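Local atomic coordinates of regulatory protein RecX (Lactobacillus reuteri, PDB entry 3D5L), a protein that probably modulates the activity of RecA and belongs to the RecX family, built of three-helix domains. Residues 71-74 with 75-78; 139-143 with 144-148; 163-166 with 167-171. One frame throughout, in Å; residues are numbered along the deposited sequence.

Contact 1: residues 71-74 with 75-78; sequences LSYQ and MRTE
Past L71 the backbone turns, then runs extended from Q74 through R76, which brings R76 back beside L71, Y73 and Q74. This is a turn within the first three-helix domain of RecX, between helix 48-71 and helix 78-87, and T77 is the N-cap of the second helix. R76 carries the contact. Its chain bends at chi2 (-71°) and is extended from there on, which lays the guanidinium against the turn. CD2 of L71 touches CG of R76 at 3.7 Å, and the two side chains run antiparallel past one another. CB of Q74 sits 4.0 Å over the middle of one guanidinium face. The polar end of R76 is held mainly by Y70: NH2 bonds to the Y70 carbonyl, and the charge makes a cation-pi contact with the ring. With R76 replaced by alanine, the Y70 carbonyl is likely to lose this mate, its ring the cation, and a gap to open beside L71 and Q74. I81 of helix 78-87 touches both L71 and R76. At the end of the side chain, NH2 of R76 lies 3.8 Å from Y73 CB. The Q74 amide and the guanidinium are turned 32° apart, with Q74 NE2 4.0 Å from R76 NH1.

Contact 2: residues 139-143 with 144-148; sequences KGIGE and SDIDD
I141 and I146 face each other across the start of helix 143-149, their CG2 and CG1 atoms 4.2 Å apart. I141 directly precedes the N-cap residue, G142, and I146 lies four places beyond it. This is the pairing of a hydrophobic staple, and it fastens the incoming loop to the first turn. The inner side is tightly packed. CD1 of I146 sits 3.2 Å from the carbonyl O of I141, and its CG1 is just as close to the O of G142. CG2 of I141, anti to the backbone N, presses on CB of D145 at 3.3 Å, and these two side chains cross at about a right angle. The turn is closed by two backbone bonds. I146 N donates to G142 O at 3.2 Å, rather bent at 142°. D147 N donates to E143 O at 2.9 Å and is straighter. Before the staple, G140 ends the preceding helix in a Schellman motif. Its positive phi (84°) would push a side chain against the carbonyl of K139.

The outer side is marked by solvent and by acidic groups. S144 and D147 are exposed there. OD2 of D147 comes within 3.0 Å of E143 O, but both are acceptors and make no hydrogen bond. OE1 of E143 and OD1 of D147, like charges, stay 4.8 Å apart. E143 bends at chi2 and sends OE2 to a salt bridge with R137, which probably offsets part of this repulsion. The same oxygen passes 3.7 Å from I146 CD1. In the second three-helix domain, I146 rests on R133, L136 and R137 of helix 129-138. I141 touches L136 of that helix and A114 of helix 110-124. D145 touches H111 on helix 110-124, and D148 OD2 is hydrogen-bonded to its NE2.

Contact 3: residues 163-166 with 167-171; sequences KKLA and LKLFR
Helix 155-172 is part of the third three-helix domain of RecX, and residues 163-171 form regular alpha-helix within it. L165 and L169, one turn apart, meet on its buried side, with L165 CG 3.8 Å from L169 CD1, and the two side chains cross at a slant. The CG of L165 is anti to its own N (chi1 172°), which carries the branch along the helix toward L169. Four backbone bonds join the turns. L169 N donates to L165 O at 2.7 Å. L167 N reaches K163 O at 2.8 Å, the straightest of the four at 155°. K168 N bonds to K164 O, and F170 N to A166 O. The F170 ring turns its edge to A166 O, with CD2 3.4 Å away. CG of L167, an exposed residue, lies 3.1 Å from K163 O. L189 of helix 178-191 packs on L165 and L169, and V185 and E182 of the same helix touch F170. L165 and L169 on the buried face, with K164, L167 and K168 on the exposed part of the surface, fit an amphipathic helix of a small three-helix bundle.

The three contacts follow one another along the chain, and none nests in or crosses another. Contact 1 closes a turn within the first three-helix domain, between helix 48-71 and helix 78-87. Contact 2 comes next, in the second domain, and closes the bend from helix 129-138 into helix 143-149. Contact 3 closes no loop and lies within helix 155-172 of the third domain. The first two touch: T77 OG1 packs near K139 O, and S79 OG, just beyond contact 1, bonds to that same carbonyl. The first two domains are thus joined here. Contact 3 stands apart, its nearest atoms about 18 Å from contact 2 and about 23 Å from contact 1.

Contact 1: residues 71-74 with 75-78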
loop_
_atom_site.group_PDB
_atom_site.type_symbol
_atom_site.label_atom_id
_atom_site.label_comp_id
_atom_site.label_asym_id
_atom_site.label_seq_id
_atom_site.Cartn_x
_atom_site.Cartn_y
_atom_site.Cartn_z
ATOM N N LEU A 71 4.177 6.919 -4.225
ATOM C CA LEU A 71 4.696 6.575 -2.913
ATOM C C LEU A 71 5.341 7.779 -2.213
ATOM O O LEU A 71 5.549 7.748 -0.998
ATOM C CB LEU A 71 5.721 5.450 -3.061
ATOM C CG LEU A 71 5.159 4.046 -3.280
ATOM C CD1 LEU A 71 6.137 3.185 -4.100
ATOM C CD2 LEU A 71 4.884 3.412 -1.900
ATOM N N SER A 72 5.640 8.844 -2.958
ATOM C CA SER A 72 6.286 10.002 -2.334
ATOM C C SER A 72 5.373 10.911 -1.517
ATOM O O SER A 72 5.854 11.781 -0.795
ATOM C CB SER A 72 7.045 10.844 -3.381
ATOM O OG SER A 72 6.192 11.674 -4.154
ATOM N N TYR A 73 4.067 10.690 -1.600
ATOM C CA TYR A 73 3.107 11.525 -0.877
ATOM C C TYR A 73 2.620 10.955 0.446
ATOM O O TYR A 73 2.343 11.715 1.372
ATOM C CB TYR A 73 1.882 11.797 -1.751
ATOM C CG TYR A 73 2.195 12.429 -3.080
ATOM C CD1 TYR A 73 2.689 13.741 -3.159
ATOM C CD2 TYR A 73 1.979 11.731 -4.267
ATOM C CE1 TYR A 73 2.955 14.338 -4.399
ATOM C CE2 TYR A 73 2.233 12.322 -5.508
ATOM C CZ TYR A 73 2.721 13.624 -5.565
ATOM O OH TYR A 73 2.949 14.215 -6.798
ATOM N N GLN A 74 2.500 9.628 0.521
ATOM C CA GLN A 74 2.013 8.954 1.723
ATOM C C GLN A 74 2.308 7.462 1.733
ATOM O O GLN A 74 2.678 6.874 0.721
ATOM C CB GLN A 74 0.494 9.131 1.864
ATOM C CG GLN A 74 0.031 10.530 2.234
ATOM C CD GLN A 74 -1.478 10.698 2.122
ATOM O OE1 GLN A 74 -1.995 11.817 2.186
ATOM N NE2 GLN A 74 -2.190 9.583 1.951
ATOM N N MET A 75 2.090 6.859 2.896
ATOM C CA MET A 75 2.292 5.433 3.131
ATOM C C MET A 75 1.247 4.635 2.331
ATOM O O MET A 75 0.077 5.013 2.299
ATOM C CB MET A 75 2.139 5.177 4.631
ATOM C CG MET A 75 2.419 3.758 5.102
ATOM S SD MET A 75 2.245 3.633 6.916
ATOM C CE MET A 75 3.666 4.678 7.445
ATOM N N ARG A 76 1.679 3.539 1.698
ATOM C CA ARG A 76 0.811 2.685 0.882
ATOM C C ARG A 76 1.015 1.201 1.148
ATOM O O ARG A 76 2.127 0.769 1.450
ATOM C CB ARG A 76 1.091 2.874 -0.614
ATOM C CG ARG A 76 1.366 4.283 -1.074
ATOM C CD ARG A 76 0.134 5.153 -1.044
ATOM N NE ARG A 76 0.441 6.463 -1.593
ATOM C CZ ARG A 76 -0.439 7.445 -1.712
ATOM N NH1 ARG A 76 -1.701 7.268 -1.311
ATOM N NH2 ARG A 76 -0.057 8.605 -2.233
ATOM N N THR A 77 -0.059 0.426 0.990
ATOM C CA THR A 77 -0.013 -1.027 1.149
ATOM C C THR A 77 0.237 -1.555 -0.258
ATOM O O THR A 77 0.232 -0.790 -1.232
ATOM C CB THR A 77 -1.367 -1.630 1.586
ATOM O OG1 THR A 77 -2.367 -1.274 0.620
ATOM C CG2 THR A 77 -1.780 -1.134 2.963
ATOM N N GLU A 78 0.435 -2.860 -0.365
ATOM C CA GLU A 78 0.656 -3.475 -1.661
ATOM C C GLU A 78 -0.629 -3.345 -2.474
ATOM O O GLU A 78 -0.603 -3.011 -3.658
ATOM C CB GLU A 78 1.017 -4.952 -1.478
ATOM C CG GLU A 78 0.976 -5.760 -2.757
ATOM C CD GLU A 78 1.373 -7.210 -2.544
ATOM O OE1 GLU A 78 2.555 -7.455 -2.191
ATOM O OE2 GLU A 78 0.500 -8.095 -2.731
#

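Contact 2: residues 139-143 with 144-148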
loop_
_atom_site.group_PDB
_atom_site.type_symbol
_atom_site.label_atom_id
_atom_site.label_comp_id
_atom_site.label_asym_id
_atom_site.label_seq_id
_atom_site.Cartn_x
_atom_site.Cartn_y
_atom_site.Cartn_z
ATOM N N LYS A 139 -7.448 -4.958 3.437
ATOM C CA LYS A 139 -6.338 -4.208 2.851
ATOM C C LYS A 139 -5.337 -5.171 2.211
ATOM O O LYS A 139 -4.260 -4.762 1.762
ATOM C CB LYS A 139 -5.631 -3.374 3.926
ATOM C CG LYS A 139 -6.421 -2.189 4.440
ATOM C CD LYS A 139 -6.518 -1.086 3.391
ATOM C CE LYS A 139 -7.274 0.125 3.948
ATOM N NZ LYS A 139 -7.230 1.321 3.055
ATOM N N GLY A 140 -5.695 -6.453 2.201
ATOM C CA GLY A 140 -4.858 -7.473 1.593
ATOM C C GLY A 140 -3.724 -8.055 2.421
ATOM O O GLY A 140 -2.838 -8.721 1.876
ATOM N N ILE A 141 -3.753 -7.831 3.731
ATOM C CA ILE A 141 -2.694 -8.308 4.613
ATOM C C ILE A 141 -2.931 -9.716 5.185
ATOM O O ILE A 141 -4.025 -10.039 5.643
ATOM C CB ILE A 141 -2.484 -7.286 5.750
ATOM C CG1 ILE A 141 -2.418 -5.877 5.136
ATOM C CG2 ILE A 141 -1.194 -7.596 6.520
ATOM C CD1 ILE A 141 -1.924 -4.784 6.079
ATOM N N GLY A 142 -1.899 -10.556 5.142
ATOM C CA GLY A 142 -2.023 -11.918 5.648
ATOM C C GLY A 142 -2.321 -11.950 7.134
ATOM O O GLY A 142 -2.148 -10.932 7.814
ATOM N N GLU A 143 -2.752 -13.108 7.634
ATOM C CA GLU A 143 -3.104 -13.282 9.046
ATOM C C GLU A 143 -1.909 -13.138 9.978
ATOM O O GLU A 143 -2.057 -12.691 11.115
ATOM C CB GLU A 143 -3.753 -14.659 9.277
ATOM C CG GLU A 143 -5.151 -14.801 8.693
ATOM C CD GLU A 143 -6.133 -13.781 9.274
ATOM O OE1 GLU A 143 -6.456 -13.867 10.480
ATOM O OE2 GLU A 143 -6.573 -12.886 8.522
ATOM N N SER A 144 -0.734 -13.540 9.498
ATOM C CA SER A 144 0.492 -13.448 10.283
ATOM C C SER A 144 0.868 -11.988 10.538
ATOM O O SER A 144 1.212 -11.630 11.657
ATOM C CB SER A 144 1.628 -14.149 9.557
ATOM O OG SER A 144 1.908 -13.488 8.348
ATOM N N ASP A 145 0.806 -11.148 9.505
ATOM C CA ASP A 145 1.123 -9.725 9.659
ATOM C C ASP A 145 0.049 -9.042 10.521
ATOM O O ASP A 145 0.317 -8.064 11.217
ATOM C CB ASP A 145 1.189 -9.012 8.291
ATOM C CG ASP A 145 2.390 -9.430 7.456
ATOM O OD1 ASP A 145 3.357 -9.970 8.024
ATOM O OD2 ASP A 145 2.391 -9.204 6.223
ATOM N N ILE A 146 -1.172 -9.561 10.477
ATOM C CA ILE A 146 -2.244 -8.968 11.276
ATOM C C ILE A 146 -2.097 -9.300 12.745
ATOM O O ILE A 146 -2.296 -8.441 13.610
ATOM C CB ILE A 146 -3.632 -9.439 10.815
ATOM C CG1 ILE A 146 -3.951 -8.820 9.451
ATOM C CG2 ILE A 146 -4.674 -9.061 11.871
ATOM C CD1 ILE A 146 -4.994 -9.566 8.660
ATOM N N ASP A 147 -1.764 -10.553 13.028
ATOM C CA ASP A 147 -1.595 -10.971 14.405
ATOM C C ASP A 147 -0.417 -10.202 15.003
ATOM O O ASP A 147 -0.498 -9.743 16.140
ATOM C CB ASP A 147 -1.355 -12.484 14.493
ATOM C CG ASP A 147 -2.570 -13.302 14.057
ATOM O OD1 ASP A 147 -3.710 -12.804 14.212
ATOM O OD2 ASP A 147 -2.384 -14.443 13.562
ATOM N N ASP A 148 0.663 -10.045 14.238
ATOM C CA ASP A 148 1.828 -9.297 14.726
ATOM C C ASP A 148 1.444 -7.853 15.096
ATOM O O ASP A 148 1.830 -7.339 16.143
ATOM C CB ASP A 148 2.957 -9.262 13.676
ATOM C CG ASP A 148 3.577 -10.633 13.424
ATOM O OD1 ASP A 148 3.320 -11.565 14.220
ATOM O OD2 ASP A 148 4.335 -10.785 12.436
#

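Contact 3: residues 163-166 with 167-171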
loop_
_atom_site.group_PDB
_atom_site.type_symbol
_atom_site.label_atom_id
_atom_site.label_comp_id
_atom_site.label_asym_id
_atom_site.label_seq_id
_atom_site.Cartn_x
_atom_site.Cartn_y
_atom_site.Cartn_z
ATOM N N LYS A 163 -13.384 0.788 28.020
ATOM C CA LYS A 163 -14.035 1.539 29.097
ATOM C C LYS A 163 -14.545 2.848 28.497
ATOM O O LYS A 163 -15.688 3.251 28.726
ATOM C CB LYS A 163 -13.049 1.857 30.229
ATOM C CG LYS A 163 -12.598 0.660 31.044
ATOM C CD LYS A 163 -11.426 1.020 31.972
ATOM C CE LYS A 163 -10.897 -0.220 32.706
ATOM N NZ LYS A 163 -9.685 0.046 33.542
ATOM N N LYS A 164 -13.681 3.498 27.722
ATOM C CA LYS A 164 -14.003 4.757 27.070
ATOM C C LYS A 164 -15.232 4.592 26.177
ATOM O O LYS A 164 -16.184 5.372 26.259
ATOM C CB LYS A 164 -12.800 5.232 26.245
ATOM C CG LYS A 164 -13.060 6.428 25.362
ATOM C CD LYS A 164 -13.322 7.692 26.163
ATOM C CE LYS A 164 -13.724 8.847 25.236
ATOM N NZ LYS A 164 -12.734 9.069 24.135
ATOM N N LEU A 165 -15.211 3.572 25.331
ATOM C CA LEU A 165 -16.331 3.295 24.435
ATOM C C LEU A 165 -17.594 2.975 25.245
ATOM O O LEU A 165 -18.668 3.503 24.964
ATOM C CB LEU A 165 -15.989 2.110 23.523
ATOM C CG LEU A 165 -17.057 1.503 22.611
ATOM C CD1 LEU A 165 -17.442 2.487 21.527
ATOM C CD2 LEU A 165 -16.517 0.211 21.994
ATOM N N ALA A 166 -17.457 2.107 26.245
ATOM C CA ALA A 166 -18.592 1.716 27.077
ATOM C C ALA A 166 -19.219 2.916 27.787
ATOM O O ALA A 166 -20.440 3.013 27.881
ATOM C CB ALA A 166 -18.163 0.660 28.107
ATOM N N LEU A 167 -18.388 3.829 28.281
ATOM C CA LEU A 167 -18.902 5.002 28.972
ATOM C C LEU A 167 -19.665 5.861 27.992
ATOM O O LEU A 167 -20.653 6.501 28.340
ATOM C CB LEU A 167 -17.761 5.818 29.589
ATOM C CG LEU A 167 -17.018 5.186 30.771
ATOM C CD1 LEU A 167 -16.057 6.219 31.362
ATOM C CD2 LEU A 167 -18.020 4.718 31.834
ATOM N N LYS A 168 -19.184 5.872 26.760
ATOM C CA LYS A 168 -19.798 6.640 25.695
ATOM C C LYS A 168 -21.085 5.935 25.255
ATOM O O LYS A 168 -22.055 6.593 24.880
ATOM C CB LYS A 168 -18.803 6.773 24.537
ATOM C CG LYS A 168 -19.343 7.367 23.252
ATOM C CD LYS A 168 -18.185 7.664 22.300
ATOM C CE LYS A 168 -18.642 7.852 20.861
ATOM N NZ LYS A 168 -19.033 6.568 20.207
ATOM N N LEU A 169 -21.096 4.602 25.313
ATOM C CA LEU A 169 -22.286 3.838 24.940
ATOM C C LEU A 169 -23.332 3.925 26.054
ATOM O O LEU A 169 -24.528 3.974 25.784
ATOM C CB LEU A 169 -21.934 2.363 24.666
ATOM C CG LEU A 169 -20.969 2.103 23.501
ATOM C CD1 LEU A 169 -20.725 0.611 23.356
ATOM C CD2 LEU A 169 -21.537 2.660 22.205
ATOM N N PHE A 170 -22.878 3.952 27.304
ATOM C CA PHE A 170 -23.790 4.035 28.438
ATOM C C PHE A 170 -24.483 5.389 28.495
ATOM O O PHE A 170 -25.615 5.501 28.985
ATOM C CB PHE A 170 -23.047 3.765 29.748
ATOM C CG PHE A 170 -23.285 2.389 30.299
ATOM C CD1 PHE A 170 -24.540 2.025 30.776
ATOM C CD2 PHE A 170 -22.266 1.446 30.321
ATOM C CE1 PHE A 170 -24.779 0.742 31.263
ATOM C CE2 PHE A 170 -22.492 0.150 30.808
ATOM C CZ PHE A 170 -23.749 -0.200 31.278
ATOM N N ARG A 171 -23.800 6.403 27.980
ATOM C CA ARG A 171 -24.334 7.753 27.934
ATOM C C ARG A 171 -25.242 7.891 26.711
ATOM O O ARG A 171 -26.281 8.548 26.761
ATOM C CB ARG A 171 -23.187 8.767 27.863
ATOM C CG ARG A 171 -23.638 10.195 27.643
ATOM C CD ARG A 171 -22.566 11.179 28.085
ATOM N NE ARG A 171 -22.938 12.563 27.795
ATOM C CZ ARG A 171 -23.034 13.071 26.568
ATOM N NH1 ARG A 171 -22.783 12.311 25.506
ATOM N NH2 ARG A 171 -23.378 14.341 26.404
#